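Local coordinates for protein phosphatidylserine synthase (Haemophilus influenzae, PDB 3HSI) that is a member of the phospholipase D superfamily of alpha/beta proteins and is probably an enzyme of phospholipid metabolism, at residues 28-34 and 174-180; 372-378 and 393-399. One frame throughout, in Å; residues are numbered along the deposited sequence.

Contact 1. Residues 28-34 and 174-180; sequences QIEFLGS and RYQKITH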
loop_
_atom_site.group_PDB
_atom_site.type_symbol
_atom_site.label_atom_id
_atom_site.label_comp_id
_atom_site.label_asym_id
_atom_site.label_seq_id
_atom_site.Cartn_x
_atom_site.Cartn_y
_atom_site.Cartn_z
ATOM N N GLN C 28 21.742 -34.373 6.523
ATOM C CA GLN C 28 20.507 -34.217 5.760
ATOM C C GLN C 28 20.463 -32.881 5.037
ATOM O O GLN C 28 19.544 -32.656 4.274
ATOM C CB GLN C 28 19.264 -34.338 6.647
ATOM C CG GLN C 28 19.017 -35.706 7.273
ATOM C CD GLN C 28 17.835 -35.686 8.254
ATOM O OE1 GLN C 28 17.790 -34.887 9.220
ATOM N NE2 GLN C 28 16.866 -36.560 8.002
ATOM N N ILE C 29 21.437 -32.002 5.286
ATOM C CA ILE C 29 21.468 -30.676 4.633
ATOM C C ILE C 29 22.713 -30.507 3.783
ATOM O O ILE C 29 23.809 -30.834 4.226
ATOM C CB ILE C 29 21.462 -29.482 5.657
ATOM C CG1 ILE C 29 20.517 -29.759 6.791
ATOM C CG2 ILE C 29 21.027 -28.171 4.985
ATOM C CD1 ILE C 29 21.157 -29.602 8.149
ATOM N N GLU C 30 22.531 -29.969 2.578
ATOM C CA GLU C 30 23.636 -29.524 1.706
ATOM C C GLU C 30 23.375 -28.095 1.238
ATOM O O GLU C 30 22.274 -27.781 0.783
ATOM C CB GLU C 30 23.770 -30.409 0.466
ATOM C CG GLU C 30 24.047 -31.868 0.776
ATOM C CD GLU C 30 24.148 -32.730 -0.478
ATOM O OE1 GLU C 30 24.364 -32.172 -1.585
ATOM O OE2 GLU C 30 24.020 -33.974 -0.351
ATOM N N PHE C 31 24.385 -27.243 1.347
ATOM C CA PHE C 31 24.383 -25.914 0.717
ATOM C C PHE C 31 25.065 -26.115 -0.648
ATOM O O PHE C 31 26.230 -26.475 -0.685
ATOM C CB PHE C 31 25.209 -24.917 1.543
ATOM C CG PHE C 31 24.642 -24.618 2.903
ATOM C CD1 PHE C 31 25.051 -25.338 4.017
ATOM C CD2 PHE C 31 23.695 -23.598 3.073
ATOM C CE1 PHE C 31 24.529 -25.072 5.279
ATOM C CE2 PHE C 31 23.151 -23.324 4.333
ATOM C CZ PHE C 31 23.574 -24.068 5.439
ATOM N N LEU C 32 24.331 -25.927 -1.741
ATOM C CA LEU C 32 24.866 -26.017 -3.116
ATOM C C LEU C 32 25.735 -24.800 -3.412
ATOM O O LEU C 32 25.564 -23.756 -2.789
ATOM C CB LEU C 32 23.720 -26.100 -4.148
ATOM C CG LEU C 32 22.585 -27.107 -3.926
ATOM C CD1 LEU C 32 21.662 -27.126 -5.155
ATOM C CD2 LEU C 32 23.096 -28.520 -3.609
ATOM N N GLY C 33 26.654 -24.927 -4.362
ATOM C CA GLY C 33 27.677 -23.894 -4.567
ATOM C C GLY C 33 27.346 -22.805 -5.584
ATOM O O GLY C 33 27.865 -21.697 -5.493
ATOM N N SER C 34 26.485 -23.112 -6.551
ATOM C CA SER C 34 26.361 -22.268 -7.730
ATOM C C SER C 34 25.037 -22.539 -8.398
ATOM O O SER C 34 24.395 -23.548 -8.105
ATOM C CB SER C 34 27.455 -22.647 -8.710
ATOM O OG SER C 34 27.173 -23.954 -9.182
ATOM N N ARG C 174 21.161 -18.400 -3.324
ATOM C CA ARG C 174 21.583 -19.468 -2.428
ATOM C C ARG C 174 20.669 -20.653 -2.570
ATOM O O ARG C 174 19.519 -20.490 -2.918
ATOM C CB ARG C 174 21.545 -19.001 -0.986
ATOM C CG ARG C 174 22.667 -18.094 -0.626
ATOM C CD ARG C 174 22.447 -17.565 0.765
ATOM N NE ARG C 174 22.704 -18.568 1.792
ATOM C CZ ARG C 174 22.133 -18.567 2.996
ATOM N NH1 ARG C 174 21.250 -17.635 3.323
ATOM N NH2 ARG C 174 22.472 -19.482 3.887
ATOM N N TYR C 175 21.185 -21.861 -2.321
ATOM C CA TYR C 175 20.408 -23.072 -2.585
ATOM C C TYR C 175 20.684 -24.077 -1.494
ATOM O O TYR C 175 21.843 -24.428 -1.252
ATOM C CB TYR C 175 20.788 -23.686 -3.963
ATOM C CG TYR C 175 21.179 -22.633 -4.982
ATOM C CD1 TYR C 175 20.229 -22.042 -5.809
ATOM C CD2 TYR C 175 22.491 -22.183 -5.067
ATOM C CE1 TYR C 175 20.588 -21.075 -6.735
ATOM C CE2 TYR C 175 22.860 -21.195 -5.978
ATOM C CZ TYR C 175 21.912 -20.639 -6.796
ATOM O OH TYR C 175 22.301 -19.648 -7.668
ATOM N N GLN C 176 19.626 -24.541 -0.834
ATOM C CA GLN C 176 19.784 -25.552 0.194
ATOM C C GLN C 176 18.918 -26.760 -0.088
ATOM O O GLN C 176 17.714 -26.646 -0.330
ATOM C CB GLN C 176 19.478 -25.005 1.575
ATOM C CG GLN C 176 20.462 -23.980 2.017
ATOM C CD GLN C 176 20.129 -22.618 1.464
ATOM O OE1 GLN C 176 18.965 -22.330 1.173
ATOM N NE2 GLN C 176 21.141 -21.773 1.303
ATOM N N LYS C 177 19.555 -27.917 -0.044
ATOM C CA LYS C 177 18.865 -29.179 -0.198
ATOM C C LYS C 177 18.732 -29.867 1.170
ATOM O O LYS C 177 19.731 -30.101 1.862
ATOM C CB LYS C 177 19.612 -30.082 -1.203
ATOM C CG LYS C 177 18.687 -31.075 -1.870
ATOM C CD LYS C 177 19.285 -32.431 -1.993
ATOM C CE LYS C 177 20.531 -32.437 -2.778
ATOM N NZ LYS C 177 20.810 -33.847 -3.161
ATOM N N ILE C 178 17.487 -30.122 1.580
ATOM C CA ILE C 178 17.205 -30.796 2.834
ATOM C C ILE C 178 16.338 -32.027 2.610
ATOM O O ILE C 178 15.180 -31.941 2.181
ATOM C CB ILE C 178 16.529 -29.866 3.884
ATOM C CG1 ILE C 178 17.386 -28.642 4.155
ATOM C CG2 ILE C 178 16.318 -30.610 5.194
ATOM C CD1 ILE C 178 16.557 -27.378 4.435
ATOM N N THR C 179 16.937 -33.165 2.889
ATOM C CA THR C 179 16.279 -34.448 2.836
ATOM C C THR C 179 15.655 -34.754 4.209
ATOM O O THR C 179 16.342 -35.177 5.132
ATOM C CB THR C 179 17.290 -35.529 2.463
ATOM O OG1 THR C 179 17.853 -35.216 1.169
ATOM C CG2 THR C 179 16.600 -36.868 2.382
ATOM N N HIS C 180 14.355 -34.502 4.344
ATOM C CA HIS C 180 13.673 -34.628 5.628
ATOM C C HIS C 180 12.169 -34.775 5.401
ATOM O O HIS C 180 11.457 -33.791 5.105
ATOM C CB HIS C 180 13.945 -33.395 6.501
ATOM C CG HIS C 180 13.637 -33.602 7.948
ATOM N ND1 HIS C 180 12.488 -34.227 8.383
ATOM C CD2 HIS C 180 14.339 -33.284 9.062
ATOM C CE1 HIS C 180 12.493 -34.285 9.705
ATOM N NE2 HIS C 180 13.606 -33.717 10.142
HETATM O O HOH W 1 20.219 -32.767 1.474
HETATM O O HOH W 2 24.127 -21.785 -1.760
#

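Contact 2. Residues 372-378 and 393-399; sequences DRYILLT and NGLLIYD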
loop_
_atom_site.group_PDB
_atom_site.type_symbol
_atom_site.label_atom_id
_atom_site.label_comp_id
_atom_site.label_asym_id
_atom_site.label_seq_id
_atom_site.Cartn_x
_atom_site.Cartn_y
_atom_site.Cartn_z
ATOM N N ASP C 372 26.839 -17.859 15.711
ATOM C CA ASP C 372 27.005 -19.206 15.144
ATOM C C ASP C 372 25.798 -20.087 15.469
ATOM O O ASP C 372 25.885 -21.323 15.456
ATOM C CB ASP C 372 28.304 -19.853 15.660
ATOM C CG ASP C 372 28.481 -19.668 17.172
ATOM O OD1 ASP C 372 27.587 -19.032 17.828
ATOM O OD2 ASP C 372 29.517 -20.141 17.719
ATOM N N ARG C 373 24.666 -19.438 15.709
ATOM C CA ARG C 373 23.529 -20.031 16.400
ATOM C C ARG C 373 22.265 -20.139 15.513
ATOM O O ARG C 373 21.559 -21.157 15.543
ATOM C CB ARG C 373 23.275 -19.155 17.633
ATOM C CG ARG C 373 22.236 -19.600 18.644
ATOM C CD ARG C 373 22.398 -18.795 19.994
ATOM N NE ARG C 373 21.782 -17.452 19.946
ATOM C CZ ARG C 373 22.418 -16.322 19.585
ATOM N NH1 ARG C 373 23.702 -16.348 19.241
ATOM N NH2 ARG C 373 21.785 -15.152 19.572
ATOM N N TYR C 374 21.997 -19.100 14.714
ATOM C CA TYR C 374 20.874 -19.102 13.759
ATOM C C TYR C 374 21.292 -18.781 12.344
ATOM O O TYR C 374 22.142 -17.904 12.123
ATOM C CB TYR C 374 19.854 -18.050 14.142
ATOM C CG TYR C 374 19.247 -18.225 15.508
ATOM C CD1 TYR C 374 18.190 -19.121 15.707
ATOM C CD2 TYR C 374 19.713 -17.490 16.584
ATOM C CE1 TYR C 374 17.605 -19.283 16.937
ATOM C CE2 TYR C 374 19.150 -17.649 17.842
ATOM C CZ TYR C 374 18.087 -18.543 18.002
ATOM O OH TYR C 374 17.509 -18.698 19.220
ATOM N N ILE C 375 20.631 -19.451 11.400
ATOM C CA ILE C 375 20.839 -19.319 9.955
ATOM C C ILE C 375 19.429 -19.321 9.354
ATOM O O ILE C 375 18.746 -20.343 9.335
ATOM C CB ILE C 375 21.653 -20.553 9.360
ATOM C CG1 ILE C 375 23.014 -20.692 10.035
ATOM C CG2 ILE C 375 21.903 -20.414 7.861
ATOM C CD1 ILE C 375 23.115 -21.870 10.986
ATOM N N LEU C 376 19.003 -18.167 8.859
ATOM C CA LEU C 376 17.710 -18.033 8.229
ATOM C C LEU C 376 17.820 -18.130 6.718
ATOM O O LEU C 376 18.488 -17.292 6.066
ATOM C CB LEU C 376 17.096 -16.679 8.580
ATOM C CG LEU C 376 15.729 -16.404 7.957
ATOM C CD1 LEU C 376 14.729 -17.462 8.419
ATOM C CD2 LEU C 376 15.211 -14.975 8.298
ATOM N N LEU C 377 17.150 -19.135 6.174
ATOM C CA LEU C 377 17.018 -19.279 4.743
ATOM C C LEU C 377 15.682 -18.673 4.396
ATOM O O LEU C 377 14.637 -19.093 4.919
ATOM C CB LEU C 377 17.030 -20.754 4.331
ATOM C CG LEU C 377 18.041 -21.650 5.045
ATOM C CD1 LEU C 377 17.827 -23.145 4.670
ATOM C CD2 LEU C 377 19.475 -21.220 4.805
ATOM N N THR C 378 15.691 -17.689 3.514
ATOM C CA THR C 378 14.484 -16.997 3.250
ATOM C C THR C 378 14.481 -16.455 1.848
ATOM O O THR C 378 15.546 -16.189 1.273
ATOM C CB THR C 378 14.248 -15.896 4.303
ATOM O OG1 THR C 378 12.922 -15.405 4.180
ATOM C CG2 THR C 378 15.258 -14.724 4.196
ATOM N N ASN C 393 8.213 -16.699 3.046
ATOM C CA ASN C 393 8.463 -17.752 4.016
ATOM C C ASN C 393 9.946 -17.883 4.404
ATOM O O ASN C 393 10.793 -17.144 3.905
ATOM C CB ASN C 393 7.825 -19.074 3.599
ATOM C CG ASN C 393 8.557 -19.753 2.443
ATOM O OD1 ASN C 393 9.351 -19.131 1.733
ATOM N ND2 ASN C 393 8.264 -21.042 2.241
ATOM N N GLY C 394 10.240 -18.798 5.317
ATOM C CA GLY C 394 11.594 -19.014 5.759
ATOM C C GLY C 394 11.796 -20.351 6.445
ATOM O O GLY C 394 10.858 -20.928 7.026
ATOM N N LEU C 395 13.022 -20.857 6.348
ATOM C CA LEU C 395 13.440 -21.956 7.199
ATOM C C LEU C 395 14.454 -21.371 8.179
ATOM O O LEU C 395 15.552 -20.938 7.789
ATOM C CB LEU C 395 14.032 -23.106 6.372
ATOM C CG LEU C 395 13.156 -23.643 5.231
ATOM C CD1 LEU C 395 13.881 -24.732 4.381
ATOM C CD2 LEU C 395 11.807 -24.180 5.778
ATOM N N LEU C 396 14.062 -21.316 9.441
ATOM C CA LEU C 396 14.996 -20.933 10.481
ATOM C C LEU C 396 15.725 -22.154 10.990
ATOM O O LEU C 396 15.136 -23.024 11.633
ATOM C CB LEU C 396 14.329 -20.176 11.645
ATOM C CG LEU C 396 15.308 -19.712 12.745
ATOM C CD1 LEU C 396 16.345 -18.681 12.212
ATOM C CD2 LEU C 396 14.583 -19.131 13.975
ATOM N N ILE C 397 17.020 -22.204 10.700
ATOM C CA ILE C 397 17.878 -23.239 11.252
ATOM C C ILE C 397 18.493 -22.786 12.601
ATOM O O ILE C 397 19.076 -21.718 12.710
ATOM C CB ILE C 397 18.999 -23.622 10.262
ATOM C CG1 ILE C 397 18.379 -24.186 8.977
ATOM C CG2 ILE C 397 19.924 -24.602 10.897
ATOM C CD1 ILE C 397 19.334 -24.310 7.834
ATOM N N TYR C 398 18.309 -23.616 13.615
ATOM C CA TYR C 398 18.914 -23.441 14.924
ATOM C C TYR C 398 20.025 -24.483 15.091
ATOM O O TYR C 398 19.774 -25.694 15.019
ATOM C CB TYR C 398 17.846 -23.636 15.987
ATOM C CG TYR C 398 18.311 -23.432 17.416
ATOM C CD1 TYR C 398 19.108 -22.332 17.769
ATOM C CD2 TYR C 398 17.892 -24.304 18.427
ATOM C CE1 TYR C 398 19.523 -22.138 19.098
ATOM C CE2 TYR C 398 18.295 -24.125 19.754
ATOM C CZ TYR C 398 19.112 -23.045 20.073
ATOM O OH TYR C 398 19.489 -22.859 21.362
ATOM N N ASP C 399 21.233 -23.990 15.347
ATOM C CA ASP C 399 22.431 -24.809 15.418
ATOM C C ASP C 399 23.188 -24.556 16.722
ATOM O O ASP C 399 24.289 -24.013 16.688
ATOM C CB ASP C 399 23.329 -24.512 14.208
ATOM C CG ASP C 399 24.499 -25.463 14.094
ATOM O OD1 ASP C 399 24.437 -26.582 14.690
ATOM O OD2 ASP C 399 25.492 -25.072 13.416
HETATM O O HOH W 3 26.555 -22.812 13.231
#

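Contact 1. Residues 28-34 and 174-180
F31 and Q176 face each other across an antiparallel strand pair in which strand 29-31 runs along strand 171-179, adding an edge to a mixed beta sheet of this phospholipase D-type fold. The first torsion of Q176, with CG anti to the carbonyl carbon, sets CG obliquely beside the phenyl ring, 3.4 Å from F31 CD2. A bend at the second (chi2 83°) then stands the amide steeply to the ring plane. R174 comes up beside the same ring, pointing the same way, with guanidinium and phenyl planes only 11° apart; NH2 sits 3.9 Å from F31 CE2. E411 gathers both polar ends, through a salt bridge to R174 and a weak hydrogen bond to Q176. I29 and I178 continue this face side by side, CG2 of I29 touching CG1 of I178.

On the other face E30 and K177 also run alongside each other, but OE1 of E30 stays 4.2 Å from NZ of K177, too far for a salt bridge, and the ammonium bonds to Q41 in helix 35-48 instead. Farther along, L32 lies across the CB of Y175 at about a right angle, while CE2 of the tyrosine ring passes 3.5 Å from the S34 carbonyl carbon. F38 stacks on that ring, and D173 N bonds its hydroxyl.

Between the strands, E30 and K177 exchange a pair of backbone bonds, flanked by T179 N to Q28 O and L32 N to Y175 O. Past the last of these the chains spread, and one water spans them, donating to L32 O at 2.6 Å and accepting from Y175 N.

Contact 2. Residues 372-378 and 393-399
Chi1 of Y398 (-178°) sets CG opposite the backbone N and brings the ring alongside that of Y374, whose own CG lies anti to the carbonyl carbon. The two rings are near parallel, 26° between planes, but slid so far that they barely overlap; the contact is made by Y374 CE1 against Y398 CD1 at 3.5 Å. CG of R373 reaches CE1 of Y398, and F21 meets the same tyrosine ring. Next in line on this face, CD1 and CD2 of L396 rest against CD1 of Y374; L266 of helix 258-268 packs on Y374 and L396, and I263 on L376.

These are neighbouring antiparallel strands of a large mixed sheet, both in the PLD-like family region, and R373 with Y374 opposite V370 forms a classic beta bulge on the side of strand 367-370. I375 with I397 and L377 with L395 are the hydrogen-bonded pairs. Their side chains fill the other face, where CD1 of L377 meets CD1 of I397 at 3.7 Å, the two chains crossing at a slant.

At one end D399 N bonds R373 O almost straight, 172° at the hydrogen, and a water links D372 O to the D399 carboxylate, which also takes L404 N. At the other end the T378 hydroxyl donates to N393 O at 2.8 Å.

Contact 1 closes before contact 2 opens along the chain, with their centres about 13 Å apart. They belong to two different mixed sheets: strands 29-31 and 171-179 to one, strands 374-378 and 391-398 to the other. Side chains of the two strand pairs pack against each other here, R174, Q176 and I178 meeting L377 and L395; CD2 of L377 is 3.6 Å from NH2 of R174, and CD1 of I178 is 3.8 Å from CD1 of L395. Strands 29-31 and 171-179 are thus brought against much later ones, and each sheet draws strands from distant parts of the chain, as would fit the two alpha/beta halves seen in many members of the superfamily.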